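Long-range contact in precorrin-6A reductase (Rhodobacter capsulatus, PDB 4X7G), which catalyses the NADPH-dependent reduction of precorrin-6A, a step in cobalamin (vitamin B12) biosynthesis: residues T2-A13 with L20-Y31. Sequence-based numbering, arbitrary orientation. Where two conformers were deposited one is given.
Sequences TRLLVLGGTTEA and LADQGFEAVFSY. With 3Y8 (3-[(1R,2S,3S,7S,11S,16S,17R,18R,19R)-2,7,12,18-tetrakis(2-hydroxy-2-oxoethyl)-3,13-bis(3-hydroxy-3-oxopropyl)-1,2,5,7,11,17-hexamethyl-17-(3-oxidanyl-3-oxidanylidene-prop-1-enyl)-3,6,8,10,15,16,18,19,21,24-decahydrocorrin-8-yl]propanoic acid), chain C.
Strands 4-7 and 27-31 pair in parallel, with Leu4 beside Ala27 and Leu7 beside Ser30. Five backbone hydrogen bonds join them, from Leu4 N to Glu26 O at 2.9 Å through to Gly8 N to Ser30 O at the other end.

One salt bridge lies before the strands. Arg3 NH2 reaches Glu26 OE2 at 3.1 Å, on its anti side and tilted out of the carboxylate plane. The guanidinium and carboxylate planes stand 72° apart, and the bond is bent (143° at the hydrogen). The extended Arg3 chain, with CG anti to the backbone N (chi1 -170°), also brings NH1 to Val28 CG2, while NH1 pairs with Glu63. A leucine here would probably leave both Glu26 and Glu63 without this cationic partner.

Apolar and ring contacts bring in helix 11-22. Val6 CG2 meets Leu20 CD1 tip to tip at 3.6 Å. Leu4 CD1 touches both Leu20 CD2 and Phe25 CD2. Phe29 turns the edge of its ring to Ala13 O, and its CE2 lies 3.9 Å from Ala13 CB. Phe29 CZ packs on Gly8 CA at 3.7 Å, where a side chain on Gly8 would clash with the ring.

The ligands lie at the C-terminal ends of the strands. Thr10 caps helix 11-22 through OG1, which accepts from Ala13 N at 2.9 Å. Thr11 N and OG1 donate to two carboxylates of 3Y8. Ser30 OG is hydrogen-bonded to N1A of NADP, and Gly8 O to its O3D. This is the first beta-alpha-beta unit of a Rossmann-type domain, with its glycine-containing turn in contact with both the dinucleotide and the tetrapyrrole.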
ATOM      1  N   THR A   2      14.169   9.227  22.015  1.00 15.46           N
ATOM      2  CA  THR A   2      13.162   8.720  21.047  1.00 13.33           C
ATOM      3  C   THR A   2      13.277   9.506  19.824  1.00 14.07           C
ATOM      4  O   THR A   2      13.239  10.737  19.822  1.00 14.73           O
ATOM      5  CB  THR A   2      11.813   8.867  21.641  1.00 13.83           C
ATOM      6  OG1 THR A   2      10.785   8.233  20.747  1.00 19.30           O
ATOM      7  CG2 THR A   2      11.420  10.245  21.879  1.00 25.99           C
ATOM      8  N   ARG A   3      13.354   8.829  18.678  1.00 12.40           N
ATOM      9  CA  ARG A   3      13.253   9.471  17.379  1.00 12.56           C
ATOM     10  C   ARG A   3      12.694   8.401  16.413  1.00 12.40           C
ATOM     11  O   ARG A   3      13.414   7.425  16.127  1.00 13.32           O
ATOM     12  CB  ARG A   3      14.551  10.065  16.855  1.00 15.57           C
ATOM     13  CG  ARG A   3      14.293  10.936  15.597  1.00 17.30           C
ATOM     14  CD  ARG A   3      15.491  11.810  15.211  1.00 19.75           C
ATOM     15  NE  ARG A   3      15.271  12.688  14.067  1.00 20.90           N
ATOM     16  CZ  ARG A   3      14.558  13.810  14.029  1.00 24.48           C
ATOM     17  NH1 ARG A   3      14.530  14.353  12.787  1.00 24.63           N
ATOM     18  NH2 ARG A   3      13.975  14.394  15.128  1.00 23.63           N
ATOM     19  N   LEU A   4      11.455   8.552  15.989  1.00 10.98           N
ATOM     20  CA  LEU A   4      10.791   7.538  15.205  1.00  9.76           C
ATOM     21  C   LEU A   4      10.964   7.752  13.767  1.00 10.50           C
ATOM     22  O   LEU A   4      10.977   8.910  13.283  1.00 12.01           O
ATOM     23  CB  LEU A   4       9.336   7.577  15.576  1.00 10.76           C
ATOM     24  CG  LEU A   4       8.936   7.530  17.074  1.00 11.36           C
ATOM     25  CD1 LEU A   4       7.426   7.581  17.246  1.00 11.14           C
ATOM     26  CD2 LEU A   4       9.566   6.350  17.760  1.00 12.89           C
ATOM     27  N   LEU A   5      11.002   6.655  13.007  1.00 10.54           N
ATOM     28  CA  LEU A   5      10.928   6.702  11.524  1.00 10.11           C
ATOM     29  C   LEU A   5       9.679   5.943  11.129  1.00 10.54           C
ATOM     30  O   LEU A   5       9.544   4.774  11.458  1.00 11.05           O
ATOM     31  CB  LEU A   5      12.176   6.061  10.888  1.00 11.31           C
ATOM     32  CG  LEU A   5      12.158   5.968   9.365  1.00 12.44           C
ATOM     33  CD1 LEU A   5      12.184   7.313   8.731  1.00 13.34           C
ATOM     34  CD2 LEU A   5      13.337   5.139   8.930  1.00 14.00           C
ATOM     35  N   VAL A   6       8.810   6.607  10.392  1.00  9.73           N
ATOM     36  CA  VAL A   6       7.615   5.962   9.826  1.00  9.54           C
ATOM     37  C   VAL A   6       7.830   5.807   8.349  1.00 10.25           C
ATOM     38  O   VAL A   6       7.933   6.789   7.630  1.00 10.15           O
ATOM     39  CB  VAL A   6       6.362   6.782  10.101  1.00 10.39           C
ATOM     40  CG1 VAL A   6       5.162   6.123   9.426  1.00 11.82           C
ATOM     41  CG2 VAL A   6       6.143   7.022  11.595  1.00 11.88           C
ATOM     42  N   LEU A   7       7.934   4.553   7.915  1.00  9.90           N
ATOM     43  CA  LEU A   7       7.968   4.270   6.500  1.00 10.86           C
ATOM     44  C   LEU A   7       6.530   4.287   6.021  1.00 11.15           C
ATOM     45  O   LEU A   7       5.712   3.498   6.529  1.00 10.91           O
ATOM     46  CB  LEU A   7       8.667   2.930   6.208  1.00 10.99           C
ATOM     47  CG  LEU A   7      10.087   2.803   6.800  1.00 12.50           C
ATOM     48  CD1 LEU A   7      10.574   1.350   6.560  1.00 13.12           C
ATOM     49  CD2 LEU A   7      11.006   3.816   6.208  1.00 14.24           C
ATOM     50  N   GLY A   8       6.190   5.179   5.082  1.00 10.45           N
ATOM     51  CA  GLY A   8       4.819   5.472   4.772  1.00 10.80           C
ATOM     52  C   GLY A   8       4.335   4.971   3.456  1.00 12.48           C
ATOM     53  O   GLY A   8       4.894   4.018   2.909  1.00 13.05           O
ATOM     54  N   GLY A   9       3.262   5.572   2.992  1.00 11.39           N
ATOM     55  CA  GLY A   9       2.645   5.214   1.730  1.00 12.40           C
ATOM     56  C   GLY A   9       1.291   4.614   1.789  1.00 12.36           C
ATOM     57  O   GLY A   9       0.728   4.239   0.757  1.00 14.75           O
ATOM     58  N   THR A  10       0.725   4.379   2.965  1.00 11.43           N
ATOM     59  CA  THR A  10      -0.588   3.879   3.212  1.00 10.21           C
ATOM     60  C   THR A  10      -1.463   4.773   3.955  1.00  9.95           C
ATOM     61  O   THR A  10      -0.997   5.712   4.671  1.00 10.93           O
ATOM     62  CB  THR A  10      -0.528   2.513   3.921  1.00 10.68           C
ATOM     63  OG1 THR A  10       0.055   2.743   5.203  1.00 10.73           O
ATOM     64  CG2 THR A  10       0.271   1.463   3.193  1.00 11.55           C
ATOM     65  N   THR A  11      -2.770   4.515   4.053  1.00 10.14           N
ATOM     66  CA  THR A  11      -3.681   5.293   4.888  1.00 10.75           C
ATOM     67  C   THR A  11      -3.271   4.998   6.338  1.00 10.07           C
ATOM     68  O   THR A  11      -3.334   5.892   7.205  1.00 11.66           O
ATOM     69  CB  THR A  11      -5.138   4.980   4.611  1.00 12.63           C
ATOM     70  OG1 THR A  11      -5.411   5.414   3.258  1.00 14.66           O
ATOM     71  CG2 THR A  11      -6.082   5.617   5.576  1.00 13.15           C
ATOM     72  N   GLU A  12      -2.900   3.756   6.652  1.00 10.84           N
ATOM     73  CA  GLU A  12      -2.421   3.451   8.002  1.00 10.18           C
ATOM     74  C   GLU A  12      -1.283   4.407   8.365  1.00 10.40           C
ATOM     75  O   GLU A  12      -1.221   4.901   9.516  1.00 10.57           O
ATOM     76  CB  GLU A  12      -2.028   1.961   8.085  1.00 11.38           C
ATOM     77  CG  GLU A  12      -3.251   1.027   8.094  1.00 12.02           C
ATOM     78  CD  GLU A  12      -4.147   1.070   6.819  1.00 12.70           C
ATOM     79  OE1 GLU A  12      -3.605   1.119   5.719  1.00 12.13           O
ATOM     80  OE2 GLU A  12      -5.392   1.086   6.949  1.00 12.91           O
ATOM     81  N   ALA A  13      -0.296   4.539   7.488  1.00  9.88           N
ATOM     82  CA  ALA A  13       0.815   5.438   7.771  1.00 10.16           C
ATOM     83  C   ALA A  13       0.330   6.865   8.030  1.00 10.44           C
ATOM     84  O   ALA A  13       0.857   7.569   8.900  1.00 10.54           O
ATOM     85  CB  ALA A  13       1.807   5.444   6.652  1.00 10.51           C
ATOM     86  N   LEU A  20       1.012  10.529  15.910  1.00 10.98           N
ATOM     87  CA  LEU A  20       2.370  10.835  16.393  1.00 10.97           C
ATOM     88  C   LEU A  20       2.553  12.342  16.549  1.00 11.25           C
ATOM     89  O   LEU A  20       3.105  12.824  17.542  1.00 12.03           O
ATOM     90  CB  LEU A  20       3.445  10.228  15.557  1.00 10.79           C
ATOM     91  CG  LEU A  20       3.469   8.731  15.519  1.00 10.66           C
ATOM     92  CD1 LEU A  20       4.523   8.266  14.534  1.00 12.45           C
ATOM     93  CD2 LEU A  20       3.663   8.131  16.880  1.00 12.58           C
ATOM     94  N   ALA A  21       2.111  13.112  15.573  1.00 11.07           N
ATOM     95  CA  ALA A  21       2.174  14.550  15.709  1.00 12.40           C
ATOM     96  C   ALA A  21       1.303  14.961  16.827  1.00 11.63           C
ATOM     97  O   ALA A  21       1.738  15.810  17.715  1.00 13.99           O
ATOM     98  CB  ALA A  21       1.743  15.239  14.418  1.00 13.65           C
ATOM     99  N   ASP A  22       0.089  14.520  16.938  1.00 11.51           N
ATOM    100  CA  ASP A  22      -0.786  14.985  17.973  0.50 12.67           C
ATOM    101  C   ASP A  22      -0.266  14.655  19.330  1.00 12.88           C
ATOM    102  O   ASP A  22      -0.420  15.445  20.292  1.00 12.84           O
ATOM    103  CB  ASP A  22      -2.173  14.441  17.854  0.50 14.01           C
ATOM    104  CG  ASP A  22      -2.961  15.078  16.711  0.50 14.55           C
ATOM    105  OD1 ASP A  22      -2.444  16.024  16.095  0.50 16.01           O
ATOM    106  OD2 ASP A  22      -3.964  14.406  16.454  0.50 17.35           O
ATOM    107  N   GLN A  23       0.407  13.543  19.482  1.00 12.47           N
ATOM    108  CA  GLN A  23       0.926  13.173  20.791  1.00 12.01           C
ATOM    109  C   GLN A  23       2.308  13.699  21.051  1.00 11.41           C
ATOM    110  O   GLN A  23       2.867  13.445  22.144  1.00 12.26           O
ATOM    111  CB  GLN A  23       0.901  11.642  20.955  1.00 14.36           C
ATOM    112  CG  GLN A  23      -0.528  11.080  20.962  1.00 16.10           C
ATOM    113  CD  GLN A  23      -0.577   9.597  21.246  1.00 19.61           C
ATOM    114  OE1 GLN A  23       0.331   9.021  21.836  1.00 24.43           O
ATOM    115  NE2 GLN A  23      -1.687   8.985  20.898  1.00 22.40           N
ATOM    116  N   GLY A  24       2.864  14.465  20.157  1.00 11.29           N
ATOM    117  CA  GLY A  24       4.117  15.109  20.412  1.00 11.56           C
ATOM    118  C   GLY A  24       5.350  14.264  20.313  1.00 11.73           C
ATOM    119  O   GLY A  24       6.379  14.587  20.944  1.00 12.99           O
ATOM    120  N   PHE A  25       5.369  13.244  19.458  1.00 10.71           N
ATOM    121  CA  PHE A  25       6.587  12.462  19.233  1.00 10.34           C
ATOM    122  C   PHE A  25       7.512  13.105  18.289  1.00 11.48           C
ATOM    123  O   PHE A  25       7.098  13.668  17.271  1.00 13.67           O
ATOM    124  CB  PHE A  25       6.259  11.037  18.728  1.00 11.52           C
ATOM    125  CG  PHE A  25       5.665  10.125  19.761  1.00 11.88           C
ATOM    126  CD1 PHE A  25       4.336  10.076  20.030  1.00 12.42           C
ATOM    127  CD2 PHE A  25       6.524   9.258  20.565  1.00 13.00           C
ATOM    128  CE1 PHE A  25       3.817   9.239  20.981  1.00 14.61           C
ATOM    129  CE2 PHE A  25       6.024   8.464  21.490  1.00 14.26           C
ATOM    130  CZ  PHE A  25       4.698   8.438  21.732  1.00 14.54           C
ATOM    131  N   GLU A  26       8.820  12.926  18.484  1.00 12.11           N
ATOM    132  CA  GLU A  26       9.798  13.283  17.540  1.00 12.51           C
ATOM    133  C   GLU A  26       9.862  12.172  16.483  1.00 10.93           C
ATOM    134  O   GLU A  26      10.142  11.021  16.792  1.00 11.57           O
ATOM    135  CB  GLU A  26      11.160  13.434  18.238  1.00 16.15           C
ATOM    136  CG  GLU A  26      12.293  13.984  17.541  1.00 21.67           C
ATOM    137  CD  GLU A  26      13.311  14.670  18.557  1.00 22.47           C
ATOM    138  OE1 GLU A  26      12.988  15.304  19.666  1.00 30.82           O
ATOM    139  OE2 GLU A  26      14.394  14.447  18.165  1.00 32.95           O
ATOM    140  N   ALA A  27       9.568  12.512  15.263  1.00 11.03           N
ATOM    141  CA  ALA A  27       9.379  11.492  14.229  1.00 12.05           C
ATOM    142  C   ALA A  27       9.612  12.064  12.871  1.00 12.57           C
ATOM    143  O   ALA A  27       9.268  13.260  12.631  1.00 15.19           O
ATOM    144  CB  ALA A  27       7.964  10.921  14.275  1.00 12.90           C
ATOM    145  N   VAL A  28      10.074  11.240  11.934  1.00 10.54           N
ATOM    146  CA  VAL A  28      10.230  11.548  10.484  1.00 11.37           C
ATOM    147  C   VAL A  28       9.331  10.600   9.717  1.00 11.17           C
ATOM    148  O   VAL A  28       9.298   9.396  10.058  1.00 11.59           O
ATOM    149  CB  VAL A  28      11.708  11.354  10.080  1.00 12.00           C
ATOM    150  CG1 VAL A  28      11.817  11.472   8.566  1.00 12.79           C
ATOM    151  CG2 VAL A  28      12.638  12.339  10.780  1.00 16.07           C
ATOM    152  N   PHE A  29       8.669  11.087   8.689  1.00 10.26           N
ATOM    153  CA  PHE A  29       7.898  10.297   7.771  1.00 10.17           C
ATOM    154  C   PHE A  29       8.653  10.074   6.519  1.00 10.72           C
ATOM    155  O   PHE A  29       9.307  11.035   6.003  1.00 11.55           O
ATOM    156  CB  PHE A  29       6.606  11.052   7.491  1.00 10.07           C
ATOM    157  CG  PHE A  29       5.563  10.241   6.740  1.00 10.62           C
ATOM    158  CD1 PHE A  29       5.579  10.105   5.398  1.00 11.84           C
ATOM    159  CD2 PHE A  29       4.517   9.686   7.443  1.00 10.95           C
ATOM    160  CE1 PHE A  29       4.578   9.377   4.725  1.00 11.69           C
ATOM    161  CE2 PHE A  29       3.540   8.971   6.754  1.00 10.79           C
ATOM    162  CZ  PHE A  29       3.559   8.881   5.453  1.00 10.96           C
ATOM    163  N   SER A  30       8.628   8.900   5.895  1.00 10.31           N
ATOM    164  CA  SER A  30       9.366   8.624   4.695  1.00 10.96           C
ATOM    165  C   SER A  30       8.464   8.168   3.558  1.00 10.43           C
ATOM    166  O   SER A  30       7.783   7.120   3.688  1.00 11.18           O
ATOM    167  CB  SER A  30      10.405   7.581   4.949  1.00 12.44           C
ATOM    168  OG  SER A  30      11.198   7.298   3.795  1.00 12.70           O
ATOM    169  N   TYR A  31       8.562   8.847   2.405  1.00 10.36           N
ATOM    170  CA  TYR A  31       8.032   8.366   1.128  1.00 11.08           C
ATOM    171  C   TYR A  31       9.188   7.870   0.249  1.00 11.26           C
ATOM    172  O   TYR A  31      10.260   8.414   0.269  1.00 12.07           O
ATOM    173  CB  TYR A  31       7.356   9.501   0.398  1.00 11.12           C
ATOM    174  CG  TYR A  31       6.020   9.963   0.888  1.00 10.72           C
ATOM    175  CD1 TYR A  31       4.871   9.141   0.868  1.00 11.15           C
ATOM    176  CD2 TYR A  31       5.775  11.307   1.307  1.00 11.28           C
ATOM    177  CE1 TYR A  31       3.619   9.595   1.237  1.00 10.82           C
ATOM    178  CE2 TYR A  31       4.538  11.750   1.688  1.00 11.60           C
ATOM    179  CZ  TYR A  31       3.455  10.923   1.558  1.00 10.46           C
ATOM    180  OH  TYR A  31       2.135  11.359   1.829  1.00 12.53           O
TER
HETATM  181  C48 3Y8 C 302       3.525   7.418  -3.117  1.00 12.87           C
HETATM  182  C47 3Y8 C 302       1.203   9.154  -1.757  1.00 12.90           C
HETATM  183  C43 3Y8 C 302      -3.316   8.579   2.433  1.00 16.83           C
HETATM  184  C42 3Y8 C 302      -3.383   7.937   0.983  1.00 13.86           C
HETATM  185  C41 3Y8 C 302      -2.707   6.592   1.163  1.00 13.64           C
HETATM  186  C38 3Y8 C 302      -3.015   2.706   0.784  1.00 15.35           C
HETATM  187  C37 3Y8 C 302      -4.124   3.658   0.561  1.00 14.62           C
HETATM  188  C36 3Y8 C 302      -5.190   5.568  -0.665  1.00 15.60           C
HETATM  189  C35 3Y8 C 302      -5.148   2.837  -2.197  1.00 12.30           C
HETATM  190  C32 3Y8 C 302      -7.284   1.195  -6.229  1.00 14.08           C
HETATM  191  C31 3Y8 C 302      -5.919   0.698  -5.589  1.00 14.99           C
HETATM  192  C2  3Y8 C 302      -2.496   0.934  -5.110  1.00 12.47           C
HETATM  193  C1  3Y8 C 302      -1.607   2.228  -5.109  1.00 14.09           C
HETATM  194  C4  3Y8 C 302      -3.284   2.585  -3.564  1.00 12.84           C
HETATM  195  C5  3Y8 C 302      -3.891   3.218  -2.547  1.00 13.92           C
HETATM  196  C7  3Y8 C 302      -3.845   4.791  -0.509  1.00 13.63           C
HETATM  197  C8  3Y8 C 302      -2.782   5.759  -0.113  1.00 12.36           C
HETATM  198  C6  3Y8 C 302      -3.344   4.276  -1.734  1.00 13.29           C
HETATM  199  C3  3Y8 C 302      -3.787   1.437  -4.439  1.00 12.72           C
HETATM  200  C11 3Y8 C 302      -0.221   7.117  -2.576  1.00 12.64           C
HETATM  201  C12 3Y8 C 302       1.044   7.813  -2.491  1.00 11.28           C
HETATM  202  C13 3Y8 C 302       2.018   7.148  -3.097  1.00 11.89           C
HETATM  203  C14 3Y8 C 302       1.426   5.968  -3.700  1.00 11.82           C
HETATM  204  C15 3Y8 C 302       2.128   5.035  -4.433  1.00 13.46           C
HETATM  205  C16 3Y8 C 302       1.431   3.866  -4.978  1.00 14.19           C
HETATM  206  C17 3Y8 C 302       1.996   2.959  -6.038  1.00 13.73           C
HETATM  207  C18 3Y8 C 302       0.811   1.964  -6.253  1.00 13.74           C
HETATM  208  C19 3Y8 C 302      -0.091   2.072  -4.947  1.00 14.37           C
HETATM  209  C20 3Y8 C 302      -1.949   3.135  -6.296  1.00 14.08           C
HETATM  210  C21 3Y8 C 302       0.824  10.377  -2.697  1.00 13.75           C
HETATM  211  C24 3Y8 C 302      -1.336   7.977  -3.182  1.00 13.39           C
HETATM  212  C25 3Y8 C 302      -2.770   0.377  -6.518  1.00 13.55           C
HETATM  213  C26 3Y8 C 302      -1.902  -0.127  -4.173  1.00 14.59           C
HETATM  214  O59 3Y8 C 302      -0.041   5.627  -9.785  1.00 16.45           O
HETATM  215  C57 3Y8 C 302       1.012   5.474  -9.030  1.00 18.01           C
HETATM  216  O58 3Y8 C 302       2.158   5.963  -9.211  1.00 20.98           O
HETATM  217  C56 3Y8 C 302       0.842   4.468  -7.924  1.00 15.96           C
HETATM  218  C55 3Y8 C 302       2.153   3.813  -7.384  1.00 15.13           C
HETATM  219  C54 3Y8 C 302       3.279   2.287  -5.611  1.00 14.30           C
HETATM  220  C60 3Y8 C 302       1.156   0.492  -6.472  1.00 15.00           C
HETATM  221  C61 3Y8 C 302       1.803   0.141  -7.731  1.00 14.61           C
HETATM  222  O62 3Y8 C 302       2.331  -1.034  -7.769  1.00 17.22           O
HETATM  223  O63 3Y8 C 302       1.804   0.922  -8.723  1.00 14.14           O
HETATM  224  N24 3Y8 C 302       0.373   3.332  -4.343  1.00 13.18           N
HETATM  225  N23 3Y8 C 302       0.098   5.981  -3.398  1.00 12.32           N
HETATM  226  C49 3Y8 C 302       4.209   6.589  -2.021  1.00 14.30           C
HETATM  227  C50 3Y8 C 302       5.677   6.792  -1.843  1.00 13.88           C
HETATM  228  O51 3Y8 C 302       6.315   7.538  -2.621  1.00 14.18           O
HETATM  229  O52 3Y8 C 302       6.156   6.234  -0.789  1.00 14.02           O
HETATM  230  O23 3Y8 C 302       0.085  11.237  -2.174  1.00 16.05           O
HETATM  231  O22 3Y8 C 302       1.263  10.379  -3.821  1.00 15.37           O
HETATM  232  C10 3Y8 C 302      -0.590   6.589  -1.152  1.00 13.34           C
HETATM  233  C9  3Y8 C 302      -1.867   5.823  -1.096  1.00 12.11           C
HETATM  234  N22 3Y8 C 302      -2.236   4.942  -2.121  1.00 13.17           N
HETATM  235  O44 3Y8 C 302      -4.210   8.209   3.206  1.00 18.13           O
HETATM  236  O45 3Y8 C 302      -2.570   9.459   2.566  1.00 19.70           O
HETATM  237  O39 3Y8 C 302      -2.934   2.273   1.977  1.00 16.16           O
HETATM  238  O40 3Y8 C 302      -2.367   2.285  -0.172  1.00 16.96           O
HETATM  239  N21 3Y8 C 302      -2.117   2.965  -3.960  1.00 14.15           N
HETATM  240  C27 3Y8 C 302      -2.821  -1.369  -3.990  1.00 14.35           C
HETATM  241  O28 3Y8 C 302      -2.695  -2.264  -4.836  1.00 17.16           O
HETATM  242  O29 3Y8 C 302      -3.614  -1.419  -3.054  1.00 14.81           O
HETATM  243  C30 3Y8 C 302      -5.048   1.869  -5.254  1.00 13.77           C
HETATM  244  O34 3Y8 C 302      -7.134   1.812  -7.348  1.00 16.73           O
HETATM  245  O33 3Y8 C 302      -8.227   0.737  -5.583  1.00 15.65           O